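Local coordinates for protein glycosyltransferase (Streptomyces viridochromogenes, PDB 2IUY) that binds UDP and probably transfers a sugar, as a retaining family GT4 enzyme, in the biosynthesis of the antibiotic avilamycin A, at residues S58-G61 with T66-P69; N38-L43 with H48-L53; A181-A186 with A234-S239. All coordinates share one frame; numbering follows the deposited sequence.

Contact 1: residues S58-G61 with T66-P69; sequences SPAG and TVVP
With chi1 of Val67 at -171°, CG1 lies opposite the backbone N and CG2 beside it, so that the two methyls split between different parts of the 58-61 loop: CG1 faces Ser58 and CG2 faces Ala60. The contact lies at an edge of the six-stranded parallel sheet of the N-terminal Rossmann-like domain of a GT-B fold, where strand 65-67 is outermost and the loop that leads into it folds back over the Val67 side chain. No hydrogen bond joins the two segments; what holds them is van der Waals packing around a single valine. The backbones are closest at Ala60 and Val67, whose CA atoms are 5.8 Å apart, and both CB atoms point across the gap.

At the deeper end of the loop, Ser58 offers its CB to Val67 CG1 at 4.1 Å. The chi1 of -64° sets Ser58 OG beside its own backbone N, and OG is hydrogen-bonded to Ala55 O and Val24 N, two bonds that satisfy the buried hydroxyl and probably help to hold the CB that meets the valine. The CB bond of Pro59 points away from Val67, and the residue contributes its carbonyl oxygen, with Pro59 O 3.7 Å from Val67 CG2. That same methyl also meets the Ala60 side chain, with Val67 CG2 and Ala60 CB 3.6 Å apart.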
loop_
_atom_site.group_PDB
_atom_site.type_symbol
_atom_site.label_atom_id
_atom_site.label_comp_id
_atom_site.label_asym_id
_atom_site.label_seq_id
_atom_site.Cartn_x
_atom_site.Cartn_y
_atom_site.Cartn_z
ATOM N N SER A 58 7.514 17.479 1.346
ATOM C CA SER A 58 6.138 17.007 1.050
ATOM C C SER A 58 5.198 18.217 1.050
ATOM O O SER A 58 5.481 19.177 1.736
ATOM C CB SER A 58 5.663 15.992 2.097
ATOM O OG SER A 58 6.434 14.808 2.078
ATOM N N PRO A 59 4.063 18.179 0.292
ATOM C CA PRO A 59 3.141 19.366 0.367
ATOM C C PRO A 59 2.683 19.599 1.818
ATOM O O PRO A 59 2.402 18.617 2.541
ATOM C CB PRO A 59 1.975 18.983 -0.530
ATOM C CG PRO A 59 2.540 17.864 -1.453
ATOM C CD PRO A 59 3.574 17.129 -0.622
ATOM N N ALA A 60 2.624 20.863 2.249
ATOM C CA ALA A 60 2.488 21.148 3.689
ATOM C C ALA A 60 1.242 21.952 4.100
ATOM O O ALA A 60 1.027 22.195 5.305
ATOM C CB ALA A 60 3.761 21.789 4.248
ATOM N N GLY A 61 0.399 22.275 3.115
ATOM C CA GLY A 61 -0.791 23.139 3.316
ATOM C C GLY A 61 -1.881 22.796 4.346
ATOM O O GLY A 61 -2.269 23.664 5.106
ATOM N N THR A 66 2.038 19.518 9.996
ATOM C CA THR A 66 3.355 20.103 9.993
ATOM C C THR A 66 4.314 19.125 9.336
ATOM O O THR A 66 4.445 17.978 9.808
ATOM C CB THR A 66 3.847 20.386 11.446
ATOM O OG1 THR A 66 3.007 21.367 12.073
ATOM C CG2 THR A 66 5.294 20.830 11.461
ATOM N N VAL A 67 4.958 19.563 8.239
ATOM C CA VAL A 67 6.037 18.792 7.609
ATOM C C VAL A 67 7.360 19.127 8.274
ATOM O O VAL A 67 7.881 20.225 8.130
ATOM C CB VAL A 67 6.057 18.881 6.022
ATOM C CG1 VAL A 67 7.055 17.885 5.410
ATOM C CG2 VAL A 67 4.681 18.550 5.480
ATOM N N VAL A 68 7.866 18.169 9.050
ATOM C CA VAL A 68 9.107 18.333 9.822
ATOM C C VAL A 68 10.308 18.183 8.886
ATOM O O VAL A 68 10.410 17.183 8.143
ATOM C CB VAL A 68 9.202 17.299 11.010
ATOM C CG1 VAL A 68 10.517 17.432 11.762
ATOM C CG2 VAL A 68 8.041 17.461 11.972
ATOM N N PRO A 69 11.219 19.164 8.897
ATOM C CA PRO A 69 12.409 19.068 8.044
ATOM C C PRO A 69 13.457 18.032 8.501
ATOM O O PRO A 69 14.632 18.367 8.723
ATOM C CB PRO A 69 12.950 20.513 8.059
ATOM C CG PRO A 69 12.540 21.032 9.384
ATOM C CD PRO A 69 11.160 20.455 9.609
#

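Contact 2: residues N38-L43 with H48-L53; sequences NLMDGL and HEVFLL
Leu43 and His48 make the polar part of this contact, joining helix 31-45 to the start of the following strand through the backbone. His48 N donates to Leu43 O at 3.1 Å with an N-H...O angle of 146°, a moderately bent bond whose donor lies 24° from the carbonyl plane. The same oxygen sits at the edge of the His48 ring, near its plane, with Leu43 O 3.6 Å from His48 CD2, and it approaches His48 CB at 3.5 Å; these are close approaches of carbon to a carbonyl already held by the amide. The ring has a further hold, a hydrogen bond between His48 ND1 and Leu4 N just ahead of strand 5-9.

The bond between Leu43 and His48 thus closes the tight connection between helix and strand in the beta-alpha-beta unit formed by strand 5-9, helix 31-45 and strand 49-53, part of the N-terminal Rossmann-like domain.

The apolar part centres on Val50, which points from the strand toward the helix and divides its methyls between two helical residues about one turn apart. CG2 of Val50 packs on Leu43 CB at 3.9 Å, while CG1 of Val50 meets the selenomethionine Met40 at CG, 4.1 Å away. The Met40 and Val50 side chains cross at about a right angle; Met40 CG is placed opposite its backbone N (chi1 167°), and the chain bends only at its third torsion. Leu65 and Leu8, from the strands flanking 49-53, touch both Met40 and Val50, and Val329 and Tyr332 of helix 321-336 pack on Leu43.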
loop_
_atom_site.group_PDB
_atom_site.type_symbol
_atom_site.label_atom_id
_atom_site.label_comp_id
_atom_site.label_asym_id
_atom_site.label_seq_id
_atom_site.Cartn_x
_atom_site.Cartn_y
_atom_site.Cartn_z
ATOM N N ASN A 38 -2.757 8.641 2.957
ATOM C CA ASN A 38 -4.137 8.296 3.130
ATOM C C ASN A 38 -4.497 8.224 4.627
ATOM O O ASN A 38 -5.583 8.706 5.056
ATOM C CB ASN A 38 -4.457 6.929 2.441
ATOM C CG ASN A 38 -4.578 7.053 0.928
ATOM O OD1 ASN A 38 -5.410 7.820 0.407
ATOM N ND2 ASN A 38 -3.795 6.252 0.213
ATOM N N LEU A 39 -3.590 7.630 5.394
ATOM C CA LEU A 39 -3.666 7.627 6.870
ATOM C C LEU A 39 -3.738 9.044 7.448
ATOM O O LEU A 39 -4.603 9.362 8.272
ATOM C CB LEU A 39 -2.503 6.823 7.515
ATOM C CG LEU A 39 -2.568 6.810 9.067
ATOM C CD1 LEU A 39 -3.966 6.357 9.587
ATOM C CD2 LEU A 39 -1.486 6.021 9.747
HETATM N N MSE A 40 -2.802 9.866 7.014
HETATM C CA MSE A 40 -2.676 11.236 7.461
HETATM C C MSE A 40 -3.964 12.052 7.217
HETATM O O MSE A 40 -4.345 12.874 8.035
HETATM C CB MSE A 40 -1.501 11.837 6.696
HETATM C CG MSE A 40 -1.371 13.321 6.763
HETATM SE SE MSE A 40 0.163 13.805 5.638
HETATM C CE MSE A 40 -0.743 13.836 3.875
ATOM N N ASP A 41 -4.587 11.850 6.051
ATOM C CA ASP A 41 -5.824 12.548 5.671
ATOM C C ASP A 41 -6.914 12.165 6.660
ATOM O O ASP A 41 -7.670 13.013 7.119
ATOM C CB ASP A 41 -6.290 12.111 4.282
ATOM C CG ASP A 41 -5.446 12.676 3.164
ATOM O OD1 ASP A 41 -4.481 13.436 3.435
ATOM O OD2 ASP A 41 -5.760 12.326 2.001
ATOM N N GLY A 42 -7.007 10.877 6.976
ATOM C CA GLY A 42 -7.983 10.392 8.009
ATOM C C GLY A 42 -7.821 11.082 9.368
ATOM O O GLY A 42 -8.807 11.596 9.927
ATOM N N LEU A 43 -6.587 11.085 9.888
ATOM C CA LEU A 43 -6.243 11.637 11.189
ATOM C C LEU A 43 -6.556 13.142 11.267
ATOM O O LEU A 43 -7.074 13.581 12.244
ATOM C CB LEU A 43 -4.749 11.400 11.490
ATOM C CG LEU A 43 -4.380 9.925 11.743
ATOM C CD1 LEU A 43 -2.904 9.756 11.772
ATOM C CD2 LEU A 43 -5.089 9.419 13.076
ATOM N N HIS A 48 -7.122 15.564 14.670
ATOM C CA HIS A 48 -5.758 15.396 15.242
ATOM C C HIS A 48 -4.669 16.149 14.518
ATOM O O HIS A 48 -4.809 16.489 13.338
ATOM C CB HIS A 48 -5.426 13.906 15.353
ATOM C CG HIS A 48 -6.500 13.151 16.080
ATOM N ND1 HIS A 48 -6.740 13.335 17.417
ATOM C CD2 HIS A 48 -7.483 12.337 15.631
ATOM C CE1 HIS A 48 -7.766 12.591 17.785
ATOM N NE2 HIS A 48 -8.242 11.982 16.718
ATOM N N GLU A 49 -3.600 16.477 15.250
ATOM C CA GLU A 49 -2.529 17.224 14.673
ATOM C C GLU A 49 -1.454 16.227 14.180
ATOM O O GLU A 49 -1.149 15.292 14.867
ATOM C CB GLU A 49 -1.995 18.225 15.704
ATOM C CG GLU A 49 -1.404 19.431 15.088
ATOM C CD GLU A 49 -0.791 20.384 16.086
ATOM O OE1 GLU A 49 -1.142 20.281 17.295
ATOM O OE2 GLU A 49 0.053 21.212 15.635
ATOM N N VAL A 50 -0.947 16.399 12.957
ATOM C CA VAL A 50 -0.009 15.439 12.355
ATOM C C VAL A 50 1.348 16.127 12.064
ATOM O O VAL A 50 1.391 17.214 11.477
ATOM C CB VAL A 50 -0.607 14.744 11.081
ATOM C CG1 VAL A 50 0.434 13.846 10.382
ATOM C CG2 VAL A 50 -1.814 13.934 11.456
ATOM N N PHE A 51 2.425 15.518 12.583
ATOM C CA PHE A 51 3.801 15.918 12.351
ATOM C C PHE A 51 4.345 14.796 11.481
ATOM O O PHE A 51 4.352 13.658 11.895
ATOM C CB PHE A 51 4.548 16.069 13.710
ATOM C CG PHE A 51 3.969 17.160 14.569
ATOM C CD1 PHE A 51 4.486 18.464 14.504
ATOM C CD2 PHE A 51 2.831 16.909 15.363
ATOM C CE1 PHE A 51 3.925 19.474 15.264
ATOM C CE2 PHE A 51 2.230 17.921 16.133
ATOM C CZ PHE A 51 2.783 19.196 16.097
ATOM N N LEU A 52 4.680 15.128 10.224
ATOM C CA LEU A 52 5.125 14.146 9.263
ATOM C C LEU A 52 6.637 14.202 9.286
ATOM O O LEU A 52 7.207 15.280 9.134
ATOM C CB LEU A 52 4.550 14.417 7.839
ATOM C CG LEU A 52 5.145 13.640 6.669
ATOM C CD1 LEU A 52 4.734 12.128 6.814
ATOM C CD2 LEU A 52 4.683 14.243 5.297
ATOM N N LEU A 53 7.253 13.033 9.468
ATOM C CA LEU A 53 8.692 12.878 9.545
ATOM C C LEU A 53 9.078 11.909 8.446
ATOM O O LEU A 53 8.248 11.083 8.011
ATOM C CB LEU A 53 9.082 12.264 10.896
ATOM C CG LEU A 53 8.973 13.193 12.087
ATOM C CD1 LEU A 53 8.510 12.299 13.177
ATOM C CD2 LEU A 53 10.409 13.741 12.391
#

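Contact 3: residues A181-A186 with A234-S239; sequences AAFAHA and AVLAMS
This is a buried contact made by apolar side chains, with no hydrogen bond between the segments, in which a helix packs on a central strand of the second parallel sheet, in the C-terminal Rossmann-like domain of the GT-B fold. Between helix 177-187 and the sheet the nearest CA atoms, of Phe183 and Leu236, are 8.5 Å apart, and the space is filled by side chains of Phe183, Leu236 and Met238. The CB bond of Phe183 points toward the strand; with CG opposite the backbone N (chi1 -180°) the ring then lies along the space between helix and sheet, its CD2 presented to Leu236.

Leu236 answers from the sheet with both branches at one corner of the ring. Leu236 CD2 is 4.1 Å from Phe183 CD2, and Leu236 CD1 lies 4.2 Å from that same ring carbon, the two side chains crossing at an oblique angle. Leu236 CD1, beside the ring, also comes to 4.3 Å from Ala184 N. Met238, a selenomethionine just past the strand, meets the base of the phenylalanine instead. All three of its torsions are near -60°, a curled chain that ends with Met238 CE 4.2 Å from Phe183 CB.

Other elements complete the surroundings of this apolar layer. The Phe183 ring makes an edge-to-face contact with Phe293, and the Phe183 side chain is also touched by Ala298 and Thr301 of helix 295-303, while Leu165 of the adjacent strand 165-168 packs on both Leu236 and Ala184. The alternate strand residues Val235 and Ala237 are met by Val257 of helix 256-263.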
loop_
_atom_site.group_PDB
_atom_site.type_symbol
_atom_site.label_atom_id
_atom_site.label_comp_id
_atom_site.label_asym_id
_atom_site.label_seq_id
_atom_site.Cartn_x
_atom_site.Cartn_y
_atom_site.Cartn_z
ATOM N N ALA A 181 0.866 -11.059 -16.974
ATOM C CA ALA A 181 0.936 -11.093 -18.467
ATOM C C ALA A 181 0.206 -12.346 -18.979
ATOM O O ALA A 181 -0.644 -12.249 -19.887
ATOM C CB ALA A 181 2.400 -11.043 -18.973
ATOM N N ALA A 182 0.473 -13.496 -18.347
ATOM C CA ALA A 182 -0.178 -14.759 -18.700
ATOM C C ALA A 182 -1.705 -14.663 -18.553
ATOM O O ALA A 182 -2.456 -15.176 -19.362
ATOM C CB ALA A 182 0.353 -15.917 -17.815
ATOM N N PHE A 183 -2.175 -14.041 -17.490
ATOM C CA PHE A 183 -3.623 -13.996 -17.290
ATOM C C PHE A 183 -4.292 -13.094 -18.360
ATOM O O PHE A 183 -5.330 -13.449 -18.951
ATOM C CB PHE A 183 -3.963 -13.612 -15.828
ATOM C CG PHE A 183 -5.450 -13.554 -15.551
ATOM C CD1 PHE A 183 -6.111 -14.651 -15.011
ATOM C CD2 PHE A 183 -6.172 -12.398 -15.816
ATOM C CE1 PHE A 183 -7.461 -14.630 -14.787
ATOM C CE2 PHE A 183 -7.559 -12.368 -15.589
ATOM C CZ PHE A 183 -8.199 -13.488 -15.053
ATOM N N ALA A 184 -3.695 -11.928 -18.599
ATOM C CA ALA A 184 -4.136 -11.025 -19.669
ATOM C C ALA A 184 -4.103 -11.762 -21.004
ATOM O O ALA A 184 -5.103 -11.774 -21.711
ATOM C CB ALA A 184 -3.253 -9.768 -19.730
ATOM N N HIS A 185 -2.956 -12.344 -21.358
ATOM C CA HIS A 185 -2.868 -13.219 -22.545
ATOM C C HIS A 185 -4.042 -14.244 -22.668
ATOM O O HIS A 185 -4.670 -14.352 -23.721
ATOM C CB HIS A 185 -1.505 -13.905 -22.633
ATOM C CG HIS A 185 -1.396 -14.859 -23.785
ATOM N ND1 HIS A 185 -1.637 -16.210 -23.657
ATOM C CD2 HIS A 185 -1.131 -14.645 -25.094
ATOM C CE1 HIS A 185 -1.499 -16.791 -24.836
ATOM N NE2 HIS A 185 -1.196 -15.862 -25.724
ATOM N N ALA A 186 -4.333 -14.958 -21.587
ATOM C CA ALA A 186 -5.431 -15.900 -21.497
ATOM C C ALA A 186 -6.768 -15.275 -21.899
ATOM O O ALA A 186 -7.617 -15.961 -22.476
ATOM C CB ALA A 186 -5.542 -16.483 -20.048
ATOM N N ALA A 234 -9.570 -3.961 -15.359
ATOM C CA ALA A 234 -9.373 -4.623 -14.083
ATOM C C ALA A 234 -7.930 -4.439 -13.736
ATOM O O ALA A 234 -7.122 -4.185 -14.612
ATOM C CB ALA A 234 -9.733 -6.166 -14.126
ATOM N N VAL A 235 -7.629 -4.555 -12.443
ATOM C CA VAL A 235 -6.245 -4.532 -11.962
ATOM C C VAL A 235 -5.887 -5.958 -11.575
ATOM O O VAL A 235 -6.718 -6.685 -11.064
ATOM C CB VAL A 235 -6.085 -3.526 -10.770
ATOM C CG1 VAL A 235 -4.822 -3.824 -9.943
ATOM C CG2 VAL A 235 -6.075 -2.067 -11.319
ATOM N N LEU A 236 -4.654 -6.345 -11.844
ATOM C CA LEU A 236 -4.145 -7.678 -11.580
ATOM C C LEU A 236 -3.084 -7.542 -10.483
ATOM O O LEU A 236 -2.041 -6.869 -10.657
ATOM C CB LEU A 236 -3.532 -8.262 -12.863
ATOM C CG LEU A 236 -4.367 -8.269 -14.158
ATOM C CD1 LEU A 236 -3.643 -9.115 -15.288
ATOM C CD2 LEU A 236 -5.805 -8.800 -13.946
ATOM N N ALA A 237 -3.383 -8.132 -9.337
ATOM C CA ALA A 237 -2.469 -8.134 -8.185
ATOM C C ALA A 237 -2.050 -9.577 -7.963
ATOM O O ALA A 237 -2.756 -10.348 -7.321
ATOM C CB ALA A 237 -3.195 -7.577 -6.948
HETATM N N MSE A 238 -0.895 -9.947 -8.513
HETATM C CA MSE A 238 -0.567 -11.374 -8.742
HETATM C C MSE A 238 0.647 -11.830 -7.980
HETATM O O MSE A 238 1.420 -12.622 -8.487
HETATM C CB MSE A 238 -0.329 -11.605 -10.244
HETATM C CG MSE A 238 -1.464 -11.126 -11.159
HETATM SE SE MSE A 238 -3.124 -12.047 -10.912
HETATM C CE MSE A 238 -2.628 -13.759 -11.801
ATOM N N SER A 239 0.781 -11.350 -6.744
ATOM C CA SER A 239 1.915 -11.663 -5.905
ATOM C C SER A 239 2.046 -13.182 -5.826
ATOM O O SER A 239 1.041 -13.890 -5.794
ATOM C CB SER A 239 1.798 -11.003 -4.525
ATOM O OG SER A 239 1.841 -9.582 -4.635
#

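In the fold
Contacts 1 and 2 are neighbours in one sheet, with centres about 11 Å apart: strands 49-53 and 65-67 lie side by side, joined by probable hydrogen bonds from Thr66 N to Val50 O (2.8 Å) and from Leu52 N to Thr66 O (2.9 Å). Contact 3 belongs to the other sheet, across the centre of the chain, with its centre about 37 Å from that of contact 1 and about 34 Å from that of contact 2. The two sheets share the strand order 3-2-1-4-5-6. Contact 3 alone comes near the UDP site: the Met238 side chain is about 7 Å from that of Lys175, and the side chain of Leu236 is about 8 Å from that of Val257; both Lys175 and Val257 are UDP-binding residues, though no UDP is bound here.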